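Local coordinates for protein-tyrosine-phosphatase (Shewanella sp., PDB 2Z72) that hydrolyses phosphotyrosine as a cold-active phosphatase, probably through the two zinc ions held in its calcineurin-like phosphoesterase fold, at residues A[63-67]-A[221-225]; A[71-76]-A[314-320]; A[126-130]-A[186-190]. All blocks are in the same frame, centred on the assembly; numbering follows the deposited sequence.

Interaction 1 of 3, residues A[63-67]-A[221-225]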
ATOM      1  N   MET A  63      12.644   5.412  -4.179  1.00  9.03           N
ATOM      2  CA  MET A  63      12.628   5.118  -5.615  1.00  9.07           C
ATOM      3  C   MET A  63      11.911   6.209  -6.365  1.00  8.73           C
ATOM      4  O   MET A  63      11.085   6.946  -5.812  1.00  9.36           O
ATOM      5  CB  MET A  63      11.930   3.779  -5.821  1.00  9.04           C
ATOM      6  CG  MET A  63      12.573   2.685  -5.011  1.00 10.78           C
ATOM      7  SD  MET A  63      14.312   2.373  -5.252  1.00 11.33           S
ATOM      8  CE  MET A  63      14.382   1.761  -6.897  1.00 13.53           C
ATOM      9  N   PRO A  64      12.143   6.267  -7.671  1.00  8.58           N
ATOM     10  CA  PRO A  64      11.424   7.248  -8.507  1.00  9.14           C
ATOM     11  C   PRO A  64       9.925   7.056  -8.421  1.00  8.79           C
ATOM     12  O   PRO A  64       9.409   6.017  -8.069  1.00  9.34           O
ATOM     13  CB  PRO A  64      11.907   6.945  -9.938  1.00 12.81           C
ATOM     14  CG  PRO A  64      13.169   6.176  -9.794  1.00 10.66           C
ATOM     15  CD  PRO A  64      13.139   5.482  -8.449  1.00 10.28           C
ATOM     16  N   ASP A  65       9.236   8.142  -8.800  1.00  8.62           N
ATOM     17  CA  ASP A  65       7.778   8.138  -8.867  1.00  8.39           C
ATOM     18  C   ASP A  65       7.251   8.076 -10.311  1.00  8.57           C
ATOM     19  O   ASP A  65       6.021   8.149 -10.449  1.00  9.36           O
ATOM     20  CB  ASP A  65       7.170   9.299  -8.078  1.00  8.91           C
ATOM     21  CG  ASP A  65       7.588  10.668  -8.553  1.00  8.98           C
ATOM     22  OD1 ASP A  65       7.644  11.582  -7.714  1.00 10.60           O
ATOM     23  OD2 ASP A  65       7.851  10.792  -9.790  1.00 10.00           O
ATOM     24  N   THR A  66       8.116   8.000 -11.309  1.00  8.41           N
ATOM     25  CA  THR A  66       7.728   8.021 -12.704  1.00  8.58           C
ATOM     26  C   THR A  66       8.533   6.999 -13.435  1.00  8.86           C
ATOM     27  O   THR A  66       9.752   6.922 -13.204  1.00  9.67           O
ATOM     28  CB  THR A  66       7.952   9.440 -13.282  1.00  9.30           C
ATOM     29  OG1 THR A  66       7.115  10.351 -12.581  1.00  9.84           O
ATOM     30  CG2 THR A  66       7.656   9.481 -14.750  1.00 10.54           C
ATOM     31  N   TYR A  67       7.901   6.195 -14.299  1.00  8.76           N
ATOM     32  CA  TYR A  67       8.498   5.078 -14.968  1.00  9.90           C
ATOM     33  C   TYR A  67       7.982   4.994 -16.425  1.00 10.97           C
ATOM     34  O   TYR A  67       6.780   5.228 -16.671  1.00 12.84           O
ATOM     35  CB  TYR A  67       8.172   3.694 -14.302  1.00 10.30           C
ATOM     36  CG  TYR A  67       8.689   3.698 -12.888  1.00 10.26           C
ATOM     37  CD1 TYR A  67       9.928   3.131 -12.622  1.00 10.00           C
ATOM     38  CD2 TYR A  67       7.993   4.287 -11.819  1.00  9.89           C
ATOM     39  CE1 TYR A  67      10.454   3.121 -11.363  1.00  9.87           C
ATOM     40  CE2 TYR A  67       8.547   4.332 -10.571  1.00  9.76           C
ATOM     41  CZ  TYR A  67       9.775   3.723 -10.330  1.00  9.70           C
ATOM     42  OH  TYR A  67      10.366   3.738  -9.087  1.00 10.25           O
ATOM     43  N   LEU A 221       4.478  15.626  -8.951  1.00 10.98           N
ATOM     44  CA  LEU A 221       4.665  14.351  -8.255  1.00  9.84           C
ATOM     45  C   LEU A 221       5.829  14.454  -7.269  1.00  9.63           C
ATOM     46  O   LEU A 221       5.708  14.056  -6.109  1.00  9.89           O
ATOM     47  CB  LEU A 221       4.839  13.217  -9.214  1.00 10.02           C
ATOM     48  CG  LEU A 221       3.592  12.343  -9.500  1.00 12.54           C
ATOM     49  CD1 LEU A 221       2.424  13.155  -9.933  1.00 13.60           C
ATOM     50  CD2 LEU A 221       3.964  11.217 -10.445  1.00 13.20           C
ATOM     51  N   ASP A 222       6.995  14.978  -7.707  1.00 11.66           N
ATOM     52  CA  ASP A 222       8.142  14.939  -6.833  1.00 12.30           C
ATOM     53  C   ASP A 222       7.939  15.815  -5.609  1.00 11.44           C
ATOM     54  O   ASP A 222       8.312  15.440  -4.505  1.00 11.78           O
ATOM     55  CB  ASP A 222       9.427  15.328  -7.557  1.00 16.41           C
ATOM     56  CG  ASP A 222      10.631  15.165  -6.661  1.00 20.90           C
ATOM     57  OD1 ASP A 222      11.200  16.163  -6.303  1.00 27.07           O
ATOM     58  OD2 ASP A 222      11.008  14.060  -6.209  1.00 23.72           O
ATOM     59  N   LYS A 223       7.359  16.981  -5.824  1.00 11.01           N
ATOM     60  CA  LYS A 223       7.153  17.906  -4.718  1.00 11.35           C
ATOM     61  C   LYS A 223       6.206  17.290  -3.688  1.00  9.54           C
ATOM     62  O   LYS A 223       6.466  17.331  -2.463  1.00 10.52           O
ATOM     63  CB  LYS A 223       6.652  19.269  -5.174  0.61 12.73           C
ATOM     64  CG  LYS A 223       6.467  20.225  -4.014  0.61 14.77           C
ATOM     65  CD  LYS A 223       6.151  21.631  -4.511  0.61 16.62           C
ATOM     66  CE  LYS A 223       6.060  22.636  -3.381  0.61 19.60           C
ATOM     67  NZ  LYS A 223       5.584  23.984  -3.704  0.61 31.29           N
ATOM     68  N   ALA A 224       5.108  16.716  -4.169  1.00 10.04           N
ATOM     69  CA  ALA A 224       4.136  16.103  -3.243  1.00  8.96           C
ATOM     70  C   ALA A 224       4.721  14.914  -2.531  1.00  8.19           C
ATOM     71  O   ALA A 224       4.603  14.794  -1.312  1.00  9.23           O
ATOM     72  CB  ALA A 224       2.911  15.733  -4.051  1.00 10.34           C
ATOM     73  N   ASN A 225       5.371  14.009  -3.256  1.00  8.53           N
ATOM     74  CA  ASN A 225       5.913  12.800  -2.638  1.00  8.30           C
ATOM     75  C   ASN A 225       6.961  13.152  -1.587  1.00  8.84           C
ATOM     76  O   ASN A 225       7.025  12.487  -0.539  1.00  8.96           O
ATOM     77  CB  ASN A 225       6.484  11.844  -3.686  1.00  8.32           C
ATOM     78  CG  ASN A 225       5.416  11.138  -4.445  1.00  8.18           C
ATOM     79  OD1 ASN A 225       4.382  10.708  -3.869  1.00  8.47           O
ATOM     80  ND2 ASN A 225       5.547  10.983  -5.756  1.00  9.05           N
TER
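Asp-65 meets the first turn of helix 221-231 at the surface of a calcineurin-like phosphoesterase fold. It sits just before strand 66-67, an outermost strand of a mixed sheet, and the contact ties that sheet edge to the helix.

The polar part rests on one hydrogen bond across the contact. Asn-225 ND2 donates to Asp-65 OD1 at 2.9 Å, with an N-H...O angle of 157°. The acceptor lies in the amide plane of Asn-225, but the donor reaches OD1 from the anti side, out of the carboxylate plane. The two planes are 48° apart. The same amide also bonds backbone outside the two segments: OD1 takes Thr-196 N, and ND2 also gives to Ile-197 O. The amide is thereby fixed in its rotation.

The carboxylate is held at its other oxygen too. Thr-66 OG1 donates to Asp-65 OD2 at 2.9 Å, also from the anti side. With chi1 at 60°, Asp-65 CG stands between its own N and carbonyl carbon, which turns the carboxylate to the helix. An alanine in place of Asp-65 would remove both acceptors and is likely to leave Asn-225 ND2 without its mate across the contact and Thr-66 OG1 freer to turn.

One electrostatic feature opposes the grip. Asp-222 OD2 lies 4.4 Å from Asp-65 OD1, and these like charges probably cost some stability.

The remaining contacts are van der Waals touches of Leu-221. Leu-221 CB lies 3.6 Å from Asp-65 OD1, the two side chains crossing at a slant. The leucine also touches Ile-197 and Lys-199 of the neighbouring strand. Its CD2 methyl rests 3.7 Å from Asp-65 O and 3.9 Å from Thr-66 OG1.

Interaction 2 of 3, residues A[71-76]-A[314-320]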
ATOM      1  N   LYS A  71       6.514  -3.219 -19.187  1.00 12.37           N
ATOM      2  CA  LYS A  71       5.694  -4.125 -19.993  1.00 12.85           C
ATOM      3  C   LYS A  71       4.452  -4.620 -19.269  1.00 13.64           C
ATOM      4  O   LYS A  71       3.404  -4.760 -19.895  1.00 14.55           O
ATOM      5  CB  LYS A  71       6.530  -5.297 -20.525  1.00 16.77           C
ATOM      6  CG  LYS A  71       7.577  -4.824 -21.570  1.00 21.98           C
ATOM      7  CD  LYS A  71       8.416  -5.923 -22.130  1.00 36.88           C
ATOM      8  CE  LYS A  71       9.509  -5.425 -23.112  1.00 44.30           C
ATOM      9  NZ  LYS A  71      10.241  -4.201 -22.643  1.00 67.93           N
ATOM     10  N   LYS A  72       4.568  -4.898 -17.953  1.00 12.26           N
ATOM     11  CA  LYS A  72       3.385  -5.509 -17.283  1.00 12.69           C
ATOM     12  C   LYS A  72       3.281  -4.949 -15.888  1.00 11.37           C
ATOM     13  O   LYS A  72       4.296  -4.854 -15.180  1.00 11.08           O
ATOM     14  CB  LYS A  72       3.389  -6.992 -17.422  1.00 20.65           C
ATOM     15  CG  LYS A  72       4.128  -7.834 -16.599  1.00 24.24           C
ATOM     16  CD  LYS A  72       4.066  -9.345 -16.816  1.00 18.82           C
ATOM     17  CE  LYS A  72       5.154  -9.838 -15.848  1.00 18.36           C
ATOM     18  NZ  LYS A  72       5.372 -11.275 -15.992  1.00 20.61           N
ATOM     19  N   VAL A  73       2.079  -4.622 -15.537  1.00 11.11           N
ATOM     20  CA  VAL A  73       1.783  -4.021 -14.221  1.00  9.81           C
ATOM     21  C   VAL A  73       0.558  -4.747 -13.659  1.00 10.08           C
ATOM     22  O   VAL A  73      -0.392  -5.017 -14.399  1.00 11.60           O
ATOM     23  CB  VAL A  73       1.483  -2.514 -14.356  1.00 10.31           C
ATOM     24  CG1 VAL A  73       1.222  -1.873 -12.971  1.00 11.35           C
ATOM     25  CG2 VAL A  73       2.624  -1.760 -15.014  1.00 12.74           C
ATOM     26  N   VAL A  74       0.560  -4.997 -12.361  1.00  9.85           N
ATOM     27  CA  VAL A  74      -0.628  -5.408 -11.630  1.00 10.25           C
ATOM     28  C   VAL A  74      -0.889  -4.410 -10.522  1.00  9.60           C
ATOM     29  O   VAL A  74       0.023  -3.900  -9.856  1.00 10.35           O
ATOM     30  CB  VAL A  74      -0.327  -6.843 -11.152  0.55 11.19           C
ATOM     31  CG1 VAL A  74       0.804  -6.915 -10.123  0.55 12.31           C
ATOM     32  CG2 VAL A  74      -1.569  -7.435 -10.540  0.55 10.47           C
ATOM     33  N   ALA A  75      -2.169  -4.093 -10.291  1.00  9.38           N
ATOM     34  CA  ALA A  75      -2.539  -3.136  -9.266  1.00  9.33           C
ATOM     35  C   ALA A  75      -3.656  -3.686  -8.400  1.00  9.41           C
ATOM     36  O   ALA A  75      -4.556  -4.395  -8.884  1.00 10.31           O
ATOM     37  CB  ALA A  75      -2.979  -1.822  -9.904  1.00 10.08           C
ATOM     38  N   LEU A  76      -3.609  -3.329  -7.141  1.00  9.26           N
ATOM     39  CA  LEU A  76      -4.583  -3.745  -6.131  1.00  8.99           C
ATOM     40  C   LEU A  76      -4.439  -2.825  -4.946  1.00  9.17           C
ATOM     41  O   LEU A  76      -3.517  -2.026  -4.860  1.00  9.47           O
ATOM     42  CB  LEU A  76      -4.477  -5.229  -5.749  1.00  9.94           C
ATOM     43  CG  LEU A  76      -3.185  -5.618  -4.977  1.00 10.42           C
ATOM     44  CD1 LEU A  76      -3.320  -7.050  -4.470  1.00 13.50           C
ATOM     45  CD2 LEU A  76      -1.927  -5.545  -5.812  1.00 13.26           C
ATOM     46  N   GLU A 314      -9.807  -8.879  -6.068  1.00 12.07           N
ATOM     47  CA  GLU A 314      -9.493  -8.789  -7.422  1.00 10.66           C
ATOM     48  C   GLU A 314      -8.332  -7.834  -7.634  1.00 10.30           C
ATOM     49  O   GLU A 314      -7.990  -6.985  -6.794  1.00 10.87           O
ATOM     50  CB  GLU A 314     -10.698  -8.300  -8.276  1.00 11.18           C
ATOM     51  CG  GLU A 314     -11.909  -9.214  -8.051  1.00 12.22           C
ATOM     52  CD  GLU A 314     -13.022  -8.969  -9.073  1.00 13.35           C
ATOM     53  OE1 GLU A 314     -13.996  -9.772  -9.053  1.00 14.80           O
ATOM     54  OE2 GLU A 314     -12.971  -7.953  -9.810  1.00 13.26           O
ATOM     55  N   LEU A 315      -7.742  -7.974  -8.814  1.00 10.96           N
ATOM     56  CA  LEU A 315      -6.655  -7.076  -9.241  1.00 10.79           C
ATOM     57  C   LEU A 315      -6.904  -6.617 -10.647  1.00 11.29           C
ATOM     58  O   LEU A 315      -7.754  -7.126 -11.398  1.00 11.85           O
ATOM     59  CB  LEU A 315      -5.313  -7.753  -9.018  1.00 11.64           C
ATOM     60  CG  LEU A 315      -5.073  -9.131  -9.646  1.00 13.23           C
ATOM     61  CD1 LEU A 315      -4.806  -9.074 -11.141  1.00 15.81           C
ATOM     62  CD2 LEU A 315      -3.877  -9.782  -8.935  1.00 15.04           C
ATOM     63  N   LEU A 316      -6.091  -5.640 -11.057  1.00 11.21           N
ATOM     64  CA  LEU A 316      -6.033  -5.108 -12.395  1.00 11.04           C
ATOM     65  C   LEU A 316      -4.689  -5.468 -13.004  1.00 10.79           C
ATOM     66  O   LEU A 316      -3.652  -5.260 -12.366  1.00 10.75           O
ATOM     67  CB  LEU A 316      -6.191  -3.579 -12.345  1.00 11.48           C
ATOM     68  CG  LEU A 316      -5.949  -2.826 -13.654  1.00 11.36           C
ATOM     69  CD1 LEU A 316      -7.050  -3.169 -14.674  1.00 13.14           C
ATOM     70  CD2 LEU A 316      -5.897  -1.342 -13.398  1.00 12.76           C
ATOM     71  N   LEU A 317      -4.717  -5.972 -14.213  1.00 11.11           N
ATOM     72  CA  LEU A 317      -3.535  -6.273 -14.986  1.00 11.40           C
ATOM     73  C   LEU A 317      -3.496  -5.338 -16.181  1.00 11.35           C
ATOM     74  O   LEU A 317      -4.489  -5.229 -16.901  1.00 13.27           O
ATOM     75  CB  LEU A 317      -3.535  -7.710 -15.430  0.66 12.91           C
ATOM     76  CG  LEU A 317      -2.424  -8.212 -16.339  0.66 13.92           C
ATOM     77  CD1 LEU A 317      -1.067  -8.099 -15.727  0.66 14.03           C
ATOM     78  CD2 LEU A 317      -2.779  -9.688 -16.728  0.66 16.33           C
ATOM     79  N   LEU A 318      -2.345  -4.691 -16.366  1.00 11.56           N
ATOM     80  CA  LEU A 318      -2.122  -3.799 -17.539  1.00 12.20           C
ATOM     81  C   LEU A 318      -0.976  -4.353 -18.323  1.00 12.80           C
ATOM     82  O   LEU A 318       0.205  -4.360 -17.878  1.00 13.21           O
ATOM     83  CB  LEU A 318      -1.798  -2.368 -17.075  1.00 12.78           C
ATOM     84  CG  LEU A 318      -2.800  -1.754 -16.086  1.00 11.81           C
ATOM     85  CD1 LEU A 318      -2.447  -1.970 -14.630  1.00 13.18           C
ATOM     86  CD2 LEU A 318      -2.940  -0.258 -16.295  1.00 14.29           C
ATOM     87  N   GLU A 319      -1.239  -4.867 -19.524  1.00 15.17           N
ATOM     88  CA  GLU A 319      -0.266  -5.563 -20.319  1.00 17.29           C
ATOM     89  C   GLU A 319      -0.749  -5.598 -21.771  1.00 18.20           C
ATOM     90  O   GLU A 319      -1.971  -5.733 -21.945  1.00 17.72           O
ATOM     91  CB  GLU A 319      -0.129  -7.010 -19.803  1.00 18.74           C
ATOM     92  CG  GLU A 319       0.970  -7.820 -20.378  1.00 20.97           C
ATOM     93  CD  GLU A 319       1.195  -9.179 -19.720  1.00 20.11           C
ATOM     94  OE1 GLU A 319       2.313  -9.713 -19.946  1.00 22.86           O
ATOM     95  OE2 GLU A 319       0.257  -9.660 -19.026  1.00 27.54           O
ATOM     96  N   ASN A 320       0.151  -5.490 -22.707  1.00 20.87           N
ATOM     97  CA  ASN A 320      -0.216  -5.577 -24.122  1.00 24.97           C
ATOM     98  C   ASN A 320      -1.380  -4.650 -24.505  1.00 25.61           C
ATOM     99  O   ASN A 320      -2.202  -5.002 -25.347  1.00 30.30           O
ATOM    100  CB  ASN A 320      -0.624  -7.006 -24.467  1.00 30.81           C
ATOM    101  CG  ASN A 320       0.462  -8.037 -24.224  1.00 30.77           C
ATOM    102  OD1 ASN A 320       1.611  -7.755 -24.594  1.00 39.06           O
ATOM    103  ND2 ASN A 320       0.147  -9.201 -23.647  1.00 40.43           N
TER
HETATM  104  O   HOH W   1       2.831  -4.816 -22.491  1.00 25.20           O
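Val-73 packs on Leu-318, with Val-73 CB 4.0 Å from Leu-318 CD1, and Tyr-205 touches both residues. On the other face, Lys-72 and Glu-319 run side by side. Lys-72 CD is 3.6 Å from Glu-319 OE1, but the charged ends do not meet, and the lysine makes a cation-pi contact with Phe-104. Val-74 shares this face. In one of its two conformers chi1 is 66°, which puts CG1 between N and the carbonyl carbon. CG2 is left anti to N, 3.7 Å from Leu-315 CD2.

Strands 72-76 and 315-319 are antiparallel neighbours in a mixed sheet of the calcineurin-like phosphoesterase fold. Val-73 with Leu-318 and Ala-75 with Leu-316 are hydrogen-bonded pairs. Leu-318 N gives to Val-73 O at 2.8 Å, nearly straight at 175°. Leu-316 N gives to Ala-75 O at 2.9 Å. One water bridges Lys-71 O and Asn-320 N. Strand 108-111 lies parallel along the other edge of 72-76.

Backbone bonds thus set the register, while aliphatic side chains pack on both faces, with the Lys-72 and Glu-319 pair at one end. Their charges probably add only a weak, longer-range attraction.

Interaction 3 of 3, residues A[126-130]-A[186-190]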
ATOM      1  N   LEU A 126       2.158  -6.682   6.178  1.00  7.67           N
ATOM      2  CA  LEU A 126       3.328  -5.825   6.075  1.00  7.96           C
ATOM      3  C   LEU A 126       4.577  -6.605   5.769  1.00  7.55           C
ATOM      4  O   LEU A 126       5.355  -6.267   4.855  1.00  8.01           O
ATOM      5  CB  LEU A 126       3.469  -5.012   7.377  1.00  7.94           C
ATOM      6  CG  LEU A 126       2.444  -3.894   7.605  1.00  7.80           C
ATOM      7  CD1 LEU A 126       2.515  -3.422   9.034  1.00  8.81           C
ATOM      8  CD2 LEU A 126       2.672  -2.695   6.686  1.00  8.53           C
ATOM      9  N   TRP A 127       4.827  -7.678   6.529  1.00  7.78           N
ATOM     10  CA  TRP A 127       6.066  -8.426   6.312  1.00  7.83           C
ATOM     11  C   TRP A 127       6.039  -9.171   4.985  1.00  8.27           C
ATOM     12  O   TRP A 127       7.104  -9.374   4.391  1.00  8.78           O
ATOM     13  CB  TRP A 127       6.382  -9.354   7.497  1.00  8.25           C
ATOM     14  CG  TRP A 127       6.818  -8.610   8.709  1.00  8.46           C
ATOM     15  CD1 TRP A 127       6.185  -8.452   9.889  1.00  8.72           C
ATOM     16  CD2 TRP A 127       8.062  -7.879   8.811  1.00  8.72           C
ATOM     17  NE1 TRP A 127       6.939  -7.687  10.724  1.00  9.08           N
ATOM     18  CE2 TRP A 127       8.097  -7.321  10.104  1.00  8.52           C
ATOM     19  CE3 TRP A 127       9.161  -7.652   7.960  1.00  9.23           C
ATOM     20  CZ2 TRP A 127       9.160  -6.550  10.550  1.00  9.77           C
ATOM     21  CZ3 TRP A 127      10.212  -6.885   8.406  1.00 10.56           C
ATOM     22  CH2 TRP A 127      10.215  -6.342   9.685  1.00 10.62           C
ATOM     23  N   PHE A 128       4.882  -9.628   4.542  1.00  7.95           N
ATOM     24  CA  PHE A 128       4.763 -10.231   3.251  1.00  8.50           C
ATOM     25  C   PHE A 128       5.126  -9.210   2.178  1.00  7.73           C
ATOM     26  O   PHE A 128       5.885  -9.539   1.253  1.00  8.52           O
ATOM     27  CB  PHE A 128       3.342 -10.768   3.034  1.00  8.82           C
ATOM     28  CG  PHE A 128       3.082 -11.212   1.612  1.00  8.97           C
ATOM     29  CD1 PHE A 128       3.615 -12.372   1.098  1.00 11.17           C
ATOM     30  CD2 PHE A 128       2.297 -10.430   0.799  1.00 11.54           C
ATOM     31  CE1 PHE A 128       3.385 -12.752  -0.209  1.00 12.38           C
ATOM     32  CE2 PHE A 128       2.066 -10.811  -0.519  1.00 14.04           C
ATOM     33  CZ  PHE A 128       2.587 -11.987  -1.026  1.00 13.81           C
ATOM     34  N   MET A 129       4.597  -8.012   2.273  1.00  8.12           N
ATOM     35  CA  MET A 129       4.878  -6.984   1.248  1.00  7.82           C
ATOM     36  C   MET A 129       6.327  -6.545   1.288  1.00  7.92           C
ATOM     37  O   MET A 129       6.872  -6.220   0.221  1.00  8.67           O
ATOM     38  CB  MET A 129       3.904  -5.831   1.390  1.00  8.28           C
ATOM     39  CG  MET A 129       2.462  -6.133   1.023  1.00  8.73           C
ATOM     40  SD  MET A 129       2.240  -6.840  -0.616  1.00  9.79           S
ATOM     41  CE  MET A 129       2.858  -5.494  -1.612  1.00 12.04           C
ATOM     42  N   TYR A 130       6.952  -6.527   2.463  1.00  7.97           N
ATOM     43  CA  TYR A 130       8.375  -6.207   2.585  1.00  7.79           C
ATOM     44  C   TYR A 130       9.190  -7.256   1.828  1.00  7.94           C
ATOM     45  O   TYR A 130      10.069  -6.964   1.024  1.00  8.41           O
ATOM     46  CB  TYR A 130       8.674  -6.133   4.051  1.00  8.21           C
ATOM     47  CG  TYR A 130      10.083  -5.797   4.493  1.00  8.12           C
ATOM     48  CD1 TYR A 130      11.092  -6.744   4.426  1.00  8.97           C
ATOM     49  CD2 TYR A 130      10.426  -4.564   4.998  1.00  8.35           C
ATOM     50  CE1 TYR A 130      12.387  -6.473   4.825  1.00  9.49           C
ATOM     51  CE2 TYR A 130      11.702  -4.268   5.445  1.00  8.88           C
ATOM     52  CZ  TYR A 130      12.671  -5.242   5.356  1.00  9.23           C
ATOM     53  OH  TYR A 130      13.979  -5.034   5.793  1.00  9.96           O
ATOM     54  N   GLU A 186      11.868  -0.853  11.838  1.00  8.27           N
ATOM     55  CA  GLU A 186      12.138  -1.312  10.490  1.00  8.28           C
ATOM     56  C   GLU A 186      10.988  -1.003   9.541  1.00  8.72           C
ATOM     57  O   GLU A 186      11.181  -0.422   8.454  1.00  8.47           O
ATOM     58  CB  GLU A 186      12.428  -2.809  10.485  1.00  8.77           C
ATOM     59  CG  GLU A 186      12.832  -3.387   9.138  1.00  9.25           C
ATOM     60  CD  GLU A 186      14.170  -2.914   8.628  1.00 10.17           C
ATOM     61  OE1 GLU A 186      14.438  -3.059   7.416  1.00 11.18           O
ATOM     62  OE2 GLU A 186      14.949  -2.330   9.403  1.00 10.91           O
ATOM     63  N   ILE A 187       9.778  -1.398   9.921  1.00  8.84           N
ATOM     64  CA  ILE A 187       8.596  -1.148   9.077  1.00  7.54           C
ATOM     65  C   ILE A 187       8.381   0.351   8.920  1.00  7.53           C
ATOM     66  O   ILE A 187       8.060   0.801   7.811  1.00  7.97           O
ATOM     67  CB  ILE A 187       7.373  -1.886   9.605  1.00  7.90           C
ATOM     68  CG1 ILE A 187       7.517  -3.402   9.526  1.00  8.62           C
ATOM     69  CG2 ILE A 187       6.114  -1.402   8.884  1.00  8.46           C
ATOM     70  CD1 ILE A 187       7.662  -3.978   8.141  1.00  9.36           C
ATOM     71  N   GLY A 188       8.531   1.113   9.978  1.00  7.66           N
ATOM     72  CA  GLY A 188       8.341   2.532   9.882  1.00  7.74           C
ATOM     73  C   GLY A 188       9.336   3.157   8.962  1.00  7.85           C
ATOM     74  O   GLY A 188       8.985   4.124   8.236  1.00  8.22           O
ATOM     75  N   GLN A 189      10.592   2.747   8.961  1.00  8.53           N
ATOM     76  CA  GLN A 189      11.622   3.271   8.079  1.00  7.72           C
ATOM     77  C   GLN A 189      11.282   2.919   6.631  1.00  8.34           C
ATOM     78  O   GLN A 189      11.386   3.780   5.721  1.00  9.18           O
ATOM     79  CB  GLN A 189      12.973   2.675   8.472  1.00  9.25           C
ATOM     80  CG  GLN A 189      13.472   3.198   9.796  1.00  9.64           C
ATOM     81  CD  GLN A 189      14.519   2.330  10.434  1.00  9.97           C
ATOM     82  OE1 GLN A 189      15.088   1.440   9.859  1.00 12.94           O
ATOM     83  NE2 GLN A 189      14.766   2.631  11.716  1.00 11.25           N
ATOM     84  N   TRP A 190      10.884   1.688   6.395  1.00  8.09           N
ATOM     85  CA  TRP A 190      10.468   1.234   5.077  1.00  7.34           C
ATOM     86  C   TRP A 190       9.312   2.058   4.567  1.00  7.40           C
ATOM     87  O   TRP A 190       9.336   2.596   3.423  1.00  7.54           O
ATOM     88  CB  TRP A 190      10.124  -0.206   5.167  1.00  7.21           C
ATOM     89  CG  TRP A 190       9.587  -0.925   3.985  1.00  7.14           C
ATOM     90  CD1 TRP A 190      10.125  -1.172   2.766  1.00  8.27           C
ATOM     91  CD2 TRP A 190       8.317  -1.612   3.972  1.00  7.58           C
ATOM     92  NE1 TRP A 190       9.299  -1.930   1.976  1.00  8.10           N
ATOM     93  CE2 TRP A 190       8.187  -2.205   2.710  1.00  7.98           C
ATOM     94  CE3 TRP A 190       7.306  -1.750   4.893  1.00  8.95           C
ATOM     95  CZ2 TRP A 190       7.062  -2.956   2.342  1.00  8.93           C
ATOM     96  CZ3 TRP A 190       6.193  -2.499   4.543  1.00 10.16           C
ATOM     97  CH2 TRP A 190       6.079  -3.087   3.292  1.00  9.88           C
TER
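Tyr-130 points one edge at the indole face of Trp-190. The tyrosine ring and the five-membered ring have centroids 4.9 Å apart and planes at 61°, an edge-to-face pair. Tyr-130 CB adds a CH-pi contact over the six-membered ring. Both side chains have CG anti to the backbone N (chi1 -179° for Tyr-130), which brings the two rings together between the helices.

The tyrosine hydroxyl ends at Glu-186. OH donates to OE1 at 2.6 Å, reaching the carboxylate on its anti side. The glutamate bends at chi2 to bring OE1 there. Its OE2 forms a salt bridge with Lys-60 and a hydrogen bond with Thr-15, and the tyrosine OH also bonds Ser-56 N. The carboxylate is therefore held at both oxygens.

Ile-187 packs beside these rings. Its CD1 stands almost squarely over the six-membered ring of Trp-127, 3.6 Å from the centroid. Its other branch, CG2, meets Leu-126 CD1 at 4.1 Å. Trp-127 CZ3 in turn lies over the centre of the Tyr-130 ring. Leu-126 CD2 and Met-129 CB touch the far end of the Trp-190 indole. The indole nitrogens bond elsewhere, Trp-190 NE1 to Asp-133 and Trp-127 NE1 to Pro-11 O.

The result is a buried aromatic helix-helix interface, its segment axes 11.4 Å apart at 56°, within the calcineurin-like phosphoesterase region.

Interaction 1 is a surface contact, while interactions 2 and 3 are buried. The three hold different elements. Interaction 1 joins a sheet edge to a helix, interaction 2 pairs two strands, and interaction 3 packs two helices. Strands 66-67 and 72-76 follow each other in the chain, so interactions 1 and 2 continue one run of sequence into two different sheets. Their chemistry follows their place. A polar carboxylate-amide grip serves at the surface, main-chain bonds with aliphatic cover serve in the sheet, and aromatic rings with one buried hydroxyl-carboxylate bond serve between the helices. Interactions 2 and 3 lie about 12 and 13 Å from a zinc ion, measured from the Leu-76 and Leu-126 side chains.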